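Local coordinates for protein oxidoreductase, Gfo/Idh/MocA family (Vibrio cholerae, PDB 1XEA) that probably works as a dinucleotide-dependent oxidoreductase, with an N-terminal Rossmann-type nucleotide-binding domain followed by a sheet-forming domain, at residues L177-N182 and I288-L293; D201-W204 and T209-H212. One frame throughout, in Å; residues are numbered along the deposited sequence.

Interaction 1. Residues L177-N182 and I288-L293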
ATOM      1  N   LEU A 177     -13.105   1.698 -26.645  1.00 45.72           N
ATOM      2  CA  LEU A 177     -14.401   2.317 -26.432  1.00 48.52           C
ATOM      3  C   LEU A 177     -14.825   3.230 -27.578  1.00 51.85           C
ATOM      4  O   LEU A 177     -15.893   3.838 -27.530  1.00 51.96           O
ATOM      5  CB  LEU A 177     -14.356   3.111 -25.130  1.00 47.02           C
ATOM      6  CG  LEU A 177     -13.933   2.346 -23.871  1.00 45.95           C
ATOM      7  CD1 LEU A 177     -13.521   3.330 -22.803  1.00 44.69           C
ATOM      8  CD2 LEU A 177     -15.061   1.449 -23.386  1.00 44.53           C
ATOM      9  N   SER A 178     -13.985   3.340 -28.600  1.00 55.57           N
ATOM     10  CA  SER A 178     -14.282   4.200 -29.744  1.00 58.13           C
ATOM     11  C   SER A 178     -14.444   3.393 -31.031  1.00 59.62           C
ATOM     12  O   SER A 178     -14.551   3.956 -32.124  1.00 60.04           O
ATOM     13  CB  SER A 178     -13.149   5.207 -29.936  1.00 59.72           C
ATOM     14  OG  SER A 178     -11.984   4.566 -30.438  1.00 60.36           O
ATOM     15  N   ARG A 179     -14.452   2.073 -30.892  1.00 61.48           N
ATOM     16  CA  ARG A 179     -14.575   1.174 -32.032  1.00 62.69           C
ATOM     17  C   ARG A 179     -13.481   1.487 -33.038  1.00 62.01           C
ATOM     18  O   ARG A 179     -13.754   1.950 -34.145  1.00 61.65           O
ATOM     19  CB  ARG A 179     -15.942   1.313 -32.702  1.00 65.79           C
ATOM     20  CG  ARG A 179     -17.118   1.091 -31.770  1.00 71.67           C
ATOM     21  CD  ARG A 179     -18.396   0.842 -32.560  1.00 78.39           C
ATOM     22  NE  ARG A 179     -18.536   1.725 -33.731  1.00 86.06           N
ATOM     23  CZ  ARG A 179     -18.147   1.431 -34.978  1.00 88.33           C
ATOM     24  NH1 ARG A 179     -17.576   0.262 -35.242  1.00 89.64           N
ATOM     25  NH2 ARG A 179     -18.356   2.294 -35.970  1.00 88.32           N
ATOM     26  N   GLN A 180     -12.239   1.246 -32.632  1.00 61.93           N
ATOM     27  CA  GLN A 180     -11.071   1.477 -33.475  1.00 62.10           C
ATOM     28  C   GLN A 180     -10.884   0.186 -34.272  1.00 61.93           C
ATOM     29  O   GLN A 180     -10.731  -0.887 -33.695  1.00 60.89           O
ATOM     30  CB  GLN A 180      -9.851   1.748 -32.592  1.00 61.94           C
ATOM     31  CG  GLN A 180      -8.671   2.417 -33.278  1.00 63.63           C
ATOM     32  CD  GLN A 180      -8.995   3.817 -33.789  1.00 65.81           C
ATOM     33  OE1 GLN A 180      -9.846   4.528 -33.231  1.00 66.24           O
ATOM     34  NE2 GLN A 180      -8.303   4.228 -34.846  1.00 66.52           N
ATOM     35  N   CYS A 181     -10.883   0.287 -35.595  1.00 62.18           N
ATOM     36  CA  CYS A 181     -10.758  -0.898 -36.428  1.00 63.02           C
ATOM     37  C   CYS A 181      -9.565  -0.875 -37.361  1.00 63.62           C
ATOM     38  O   CYS A 181      -9.542  -1.603 -38.348  1.00 64.49           O
ATOM     39  CB  CYS A 181     -12.028  -1.059 -37.246  1.00 63.33           C
ATOM     40  SG  CYS A 181     -12.401   0.423 -38.164  1.00 62.29           S
ATOM     41  N   ASN A 182      -8.579  -0.041 -37.047  1.00 64.72           N
ATOM     42  CA  ASN A 182      -7.374   0.071 -37.862  1.00 65.83           C
ATOM     43  C   ASN A 182      -6.229   0.724 -37.088  1.00 66.37           C
ATOM     44  O   ASN A 182      -6.213   0.732 -35.853  1.00 67.24           O
ATOM     45  CB  ASN A 182      -7.661   0.888 -39.125  1.00 67.36           C
ATOM     46  CG  ASN A 182      -8.192   2.282 -38.818  1.00 70.03           C
ATOM     47  OD1 ASN A 182      -8.205   3.150 -39.686  1.00 71.47           O
ATOM     48  ND2 ASN A 182      -8.638   2.498 -37.582  1.00 71.84           N
ATOM     49  N   ILE A 288     -22.545  -3.387 -29.791  1.00 47.03           N
ATOM     50  CA  ILE A 288     -21.717  -4.455 -29.272  1.00 46.77           C
ATOM     51  C   ILE A 288     -21.020  -5.198 -30.405  1.00 45.44           C
ATOM     52  O   ILE A 288     -19.791  -5.320 -30.420  1.00 44.67           O
ATOM     53  CB  ILE A 288     -22.547  -5.411 -28.434  1.00 48.11           C
ATOM     54  CG1 ILE A 288     -22.867  -4.734 -27.101  1.00 47.70           C
ATOM     55  CG2 ILE A 288     -21.805  -6.717 -28.231  1.00 48.66           C
ATOM     56  CD1 ILE A 288     -23.529  -5.635 -26.109  1.00 51.34           C
ATOM     57  N   ILE A 289     -21.803  -5.689 -31.357  1.00 44.41           N
ATOM     58  CA  ILE A 289     -21.249  -6.392 -32.503  1.00 43.00           C
ATOM     59  C   ILE A 289     -20.123  -5.566 -33.131  1.00 44.54           C
ATOM     60  O   ILE A 289     -19.030  -6.085 -33.365  1.00 45.30           O
ATOM     61  CB  ILE A 289     -22.322  -6.632 -33.568  1.00 41.06           C
ATOM     62  CG1 ILE A 289     -23.533  -7.306 -32.941  1.00 39.66           C
ATOM     63  CG2 ILE A 289     -21.760  -7.474 -34.682  1.00 39.48           C
ATOM     64  CD1 ILE A 289     -24.753  -7.213 -33.786  1.00 36.00           C
ATOM     65  N   GLU A 290     -20.393  -4.288 -33.402  1.00 45.74           N
ATOM     66  CA  GLU A 290     -19.403  -3.397 -34.009  1.00 48.14           C
ATOM     67  C   GLU A 290     -18.110  -3.343 -33.212  1.00 46.19           C
ATOM     68  O   GLU A 290     -17.026  -3.293 -33.791  1.00 46.41           O
ATOM     69  CB  GLU A 290     -19.952  -1.970 -34.161  1.00 51.82           C
ATOM     70  CG  GLU A 290     -20.966  -1.775 -35.292  1.00 59.56           C
ATOM     71  CD  GLU A 290     -21.170  -0.299 -35.665  1.00 65.60           C
ATOM     72  OE1 GLU A 290     -21.585   0.510 -34.788  1.00 66.21           O
ATOM     73  OE2 GLU A 290     -20.914   0.057 -36.849  1.00 68.51           O
ATOM     74  N   ARG A 291     -18.227  -3.350 -31.887  1.00 44.01           N
ATOM     75  CA  ARG A 291     -17.048  -3.306 -31.036  1.00 41.01           C
ATOM     76  C   ARG A 291     -16.316  -4.630 -31.180  1.00 40.23           C
ATOM     77  O   ARG A 291     -15.087  -4.672 -31.261  1.00 39.45           O
ATOM     78  CB  ARG A 291     -17.439  -3.067 -29.573  1.00 39.03           C
ATOM     79  CG  ARG A 291     -16.257  -3.102 -28.610  1.00 38.02           C
ATOM     80  CD  ARG A 291     -16.650  -2.816 -27.166  1.00 37.88           C
ATOM     81  NE  ARG A 291     -15.511  -2.990 -26.262  1.00 38.47           N
ATOM     82  CZ  ARG A 291     -15.516  -2.674 -24.969  1.00 37.65           C
ATOM     83  NH1 ARG A 291     -16.602  -2.160 -24.412  1.00 36.56           N
ATOM     84  NH2 ARG A 291     -14.433  -2.868 -24.232  1.00 35.39           N
ATOM     85  N   ASN A 292     -17.075  -5.718 -31.225  1.00 40.86           N
ATOM     86  CA  ASN A 292     -16.461  -7.032 -31.379  1.00 42.89           C
ATOM     87  C   ASN A 292     -15.645  -7.074 -32.680  1.00 43.42           C
ATOM     88  O   ASN A 292     -14.449  -7.379 -32.672  1.00 42.92           O
ATOM     89  CB  ASN A 292     -17.537  -8.117 -31.361  1.00 42.55           C
ATOM     90  CG  ASN A 292     -18.181  -8.245 -30.007  1.00 43.97           C
ATOM     91  OD1 ASN A 292     -17.501  -8.437 -29.009  1.00 47.09           O
ATOM     92  ND2 ASN A 292     -19.485  -8.127 -29.958  1.00 45.90           N
ATOM     93  N   LEU A 293     -16.289  -6.745 -33.795  1.00 41.27           N
ATOM     94  CA  LEU A 293     -15.607  -6.731 -35.070  1.00 39.27           C
ATOM     95  C   LEU A 293     -14.392  -5.845 -34.997  1.00 38.14           C
ATOM     96  O   LEU A 293     -13.275  -6.271 -35.274  1.00 38.93           O
ATOM     97  CB  LEU A 293     -16.534  -6.213 -36.157  1.00 40.76           C
ATOM     98  CG  LEU A 293     -17.554  -7.268 -36.564  1.00 42.71           C
ATOM     99  CD1 LEU A 293     -18.670  -6.625 -37.366  1.00 43.39           C
ATOM    100  CD2 LEU A 293     -16.858  -8.360 -37.361  1.00 40.84           C
TER

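Interaction 2. Residues D201-W204 and T209-H212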
ATOM      1  N   ASP A 201       2.541  -2.180 -27.195  1.00 43.83           N
ATOM      2  CA  ASP A 201       1.872  -0.994 -26.673  1.00 44.39           C
ATOM      3  C   ASP A 201       1.117  -0.229 -27.742  1.00 44.48           C
ATOM      4  O   ASP A 201       1.718   0.438 -28.587  1.00 44.56           O
ATOM      5  CB  ASP A 201       2.883  -0.062 -26.007  1.00 46.70           C
ATOM      6  CG  ASP A 201       3.449  -0.635 -24.721  1.00 50.04           C
ATOM      7  OD1 ASP A 201       2.653  -0.999 -23.829  1.00 51.97           O
ATOM      8  OD2 ASP A 201       4.689  -0.721 -24.592  1.00 53.04           O
ATOM      9  N   VAL A 202      -0.207  -0.324 -27.693  1.00 44.74           N
ATOM     10  CA  VAL A 202      -1.058   0.358 -28.652  1.00 45.44           C
ATOM     11  C   VAL A 202      -1.793   1.492 -27.967  1.00 47.14           C
ATOM     12  O   VAL A 202      -2.484   1.295 -26.970  1.00 46.95           O
ATOM     13  CB  VAL A 202      -2.084  -0.596 -29.269  1.00 45.14           C
ATOM     14  CG1 VAL A 202      -3.042   0.182 -30.159  1.00 45.36           C
ATOM     15  CG2 VAL A 202      -1.370  -1.671 -30.065  1.00 43.82           C
ATOM     16  N   GLN A 203      -1.650   2.683 -28.530  1.00 50.23           N
ATOM     17  CA  GLN A 203      -2.266   3.872 -27.972  1.00 52.49           C
ATOM     18  C   GLN A 203      -2.751   4.827 -29.068  1.00 52.75           C
ATOM     19  O   GLN A 203      -2.043   5.077 -30.041  1.00 53.35           O
ATOM     20  CB  GLN A 203      -1.240   4.560 -27.063  1.00 54.21           C
ATOM     21  CG  GLN A 203      -1.329   6.067 -27.028  1.00 58.07           C
ATOM     22  CD  GLN A 203      -0.371   6.696 -26.032  1.00 61.01           C
ATOM     23  OE1 GLN A 203      -0.144   7.905 -26.070  1.00 64.13           O
ATOM     24  NE2 GLN A 203       0.186   5.886 -25.128  1.00 60.92           N
ATOM     25  N   TRP A 204      -3.962   5.352 -28.907  1.00 53.02           N
ATOM     26  CA  TRP A 204      -4.517   6.297 -29.871  1.00 53.11           C
ATOM     27  C   TRP A 204      -5.474   7.253 -29.167  1.00 55.40           C
ATOM     28  O   TRP A 204      -5.889   7.012 -28.031  1.00 55.16           O
ATOM     29  CB  TRP A 204      -5.264   5.565 -30.975  1.00 49.50           C
ATOM     30  CG  TRP A 204      -6.536   4.940 -30.529  1.00 46.48           C
ATOM     31  CD1 TRP A 204      -7.800   5.443 -30.677  1.00 45.26           C
ATOM     32  CD2 TRP A 204      -6.682   3.646 -29.942  1.00 46.13           C
ATOM     33  NE1 TRP A 204      -8.728   4.532 -30.221  1.00 44.25           N
ATOM     34  CE2 TRP A 204      -8.068   3.425 -29.760  1.00 45.05           C
ATOM     35  CE3 TRP A 204      -5.772   2.660 -29.534  1.00 46.29           C
ATOM     36  CZ2 TRP A 204      -8.568   2.236 -29.220  1.00 44.59           C
ATOM     37  CZ3 TRP A 204      -6.264   1.482 -28.995  1.00 45.34           C
ATOM     38  CH2 TRP A 204      -7.654   1.283 -28.834  1.00 46.60           C
ATOM     39  N   THR A 209     -10.466  11.748 -25.604  1.00 46.02           N
ATOM     40  CA  THR A 209     -10.116  10.584 -24.810  1.00 44.65           C
ATOM     41  C   THR A 209      -8.892   9.864 -25.341  1.00 41.84           C
ATOM     42  O   THR A 209      -8.811   9.567 -26.525  1.00 41.54           O
ATOM     43  CB  THR A 209     -11.280   9.589 -24.779  1.00 45.88           C
ATOM     44  OG1 THR A 209     -12.473  10.266 -24.363  1.00 47.26           O
ATOM     45  CG2 THR A 209     -10.976   8.453 -23.815  1.00 46.01           C
ATOM     46  N   LEU A 210      -7.938   9.582 -24.470  1.00 39.95           N
ATOM     47  CA  LEU A 210      -6.753   8.876 -24.902  1.00 39.08           C
ATOM     48  C   LEU A 210      -6.844   7.445 -24.392  1.00 37.48           C
ATOM     49  O   LEU A 210      -6.907   7.208 -23.181  1.00 36.12           O
ATOM     50  CB  LEU A 210      -5.502   9.563 -24.363  1.00 41.38           C
ATOM     51  CG  LEU A 210      -4.157   8.871 -24.641  1.00 44.21           C
ATOM     52  CD1 LEU A 210      -3.755   8.988 -26.103  1.00 44.20           C
ATOM     53  CD2 LEU A 210      -3.103   9.513 -23.755  1.00 46.50           C
ATOM     54  N   LEU A 211      -6.875   6.500 -25.332  1.00 36.45           N
ATOM     55  CA  LEU A 211      -6.975   5.071 -25.034  1.00 34.22           C
ATOM     56  C   LEU A 211      -5.596   4.426 -25.120  1.00 34.46           C
ATOM     57  O   LEU A 211      -4.784   4.802 -25.964  1.00 34.93           O
ATOM     58  CB  LEU A 211      -7.950   4.418 -26.017  1.00 30.23           C
ATOM     59  CG  LEU A 211      -9.317   5.107 -26.025  1.00 29.69           C
ATOM     60  CD1 LEU A 211     -10.306   4.368 -26.913  1.00 30.42           C
ATOM     61  CD2 LEU A 211      -9.836   5.158 -24.606  1.00 30.32           C
ATOM     62  N   HIS A 212      -5.326   3.458 -24.250  1.00 35.16           N
ATOM     63  CA  HIS A 212      -4.012   2.819 -24.235  1.00 35.67           C
ATOM     64  C   HIS A 212      -4.030   1.385 -23.718  1.00 35.03           C
ATOM     65  O   HIS A 212      -4.483   1.118 -22.602  1.00 34.33           O
ATOM     66  CB  HIS A 212      -3.053   3.658 -23.380  1.00 37.47           C
ATOM     67  CG  HIS A 212      -1.633   3.172 -23.384  1.00 41.63           C
ATOM     68  ND1 HIS A 212      -0.654   3.738 -22.594  1.00 42.75           N
ATOM     69  CD2 HIS A 212      -1.023   2.186 -24.085  1.00 42.24           C
ATOM     70  CE1 HIS A 212       0.497   3.124 -22.809  1.00 42.15           C
ATOM     71  NE2 HIS A 212       0.299   2.178 -23.710  1.00 42.11           N
TER

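Interaction 1. Residues L177-N182 and I288-L293
R179 lays its guanidinium flat against the carboxylate of E290, a stacked salt bridge that pins the loop after helix 160-175 to the C-terminal helix 286-311 of this Gfo/Idh/MocA fold. The two planes are only 13° apart, and CD of E290 sits 3.5 Å above the centre of the R179 guanidinium. NE of R179 is 3.4 Å from OE1 of E290, but the oxygen stands off the plane of the guanidinium, so attraction of the charges holds the pair, with no N-H aimed at it. A bend at chi3 (-42°) folds the end of R179 over its neighbour, while NH1 packs against CB of E290 at 3.4 Å. This is the solvent side of the contact: R179 is exposed and E290 partly so, places where long charged chains can pair and still reach water.

The other end is buried. R291, extended from CG to NE with CG anti to the backbone N (chi1 176°), runs alongside L177, the two pointing the same way; the apolar branch of L177 suits a spot it shares with C141 and L144. A buried guanidinium needs polar partners, and R291 has them: NE makes a salt bridge with D173 of helix 160-175, and NH1 a weak hydrogen bond with Q139. The acid probably also offsets the like charge of R124 nearby. The nearest approach of leucine to arginine is CD2 of L177 to NH1 of R291, 4.1 Å.

Interaction 2. Residues D201-W204 and T209-H212
W204 and L211 form a hydrogen-bonded pair in the antiparallel beta hairpin of strands 196-206 and 209-216, each backbone giving and accepting once. N of W204 donates to O of L211 at 3.1 Å, and N of L211 returns a bond to O of W204 at 2.9 Å. Next along, Q203 and H212 are a non-hydrogen-bonded pair, so their backbone amides point away from each other. Weaker CA-H contacts fill in around them: O of V202 receives the CA-H of H212 at 3.5 Å and also lies near the plane of that imidazole, at its edge, while O of L211 receives the CA-H of Q203 at 3.4 Å.

On the face of W204 and L211, CB of L211 sits over the six-membered ring, 4.0 Å from its centroid, in a CH-pi contact. With chi1 of 70°, the indole stands between its own backbone N and carbonyl carbon, and its NE1 is hydrogen-bonded to S178 OG, just as T209 OG1 is to L144 O.

The opposite face is more polar. The extended Q203 brings NE2 over one face of the H212 ring, 3.4 Å from ND1, with amide and ring planes 59° apart. OD2 of D201 forms a salt bridge with R199, and OD1 is hydrogen-bonded to S214 OG. A second subunit packs here, with H187 of that subunit against Q203 and its L210 against D201. V202 and L211 thus pack the sheet against helix 160-175, whereas the buried carboxylate of D201, with its salt bridge and hydrogen bond, is paid for on the side where another subunit packs.

In the fold
From the N terminus the chain first builds the parallel sheet of the Rossmann-type domain, then enters the mixed sheet and helix 160-175. The loop 177-182 follows, but its partner, 288-293, comes only after 105 further residues, so interaction 1 closes a long excursion through most of the mixed sheet. Interaction 2 falls wholly within that excursion, closing a tight hairpin with just four residues between its segments. The two contacts nest without crossing, and they meet: loop 177-182 lies between the C-terminal helix and the hairpin, with S178 touching both W204 and L211. The C-terminal helix, the loop and the hairpin are thereby joined in succession, from the Rossmann side toward the subunit interface.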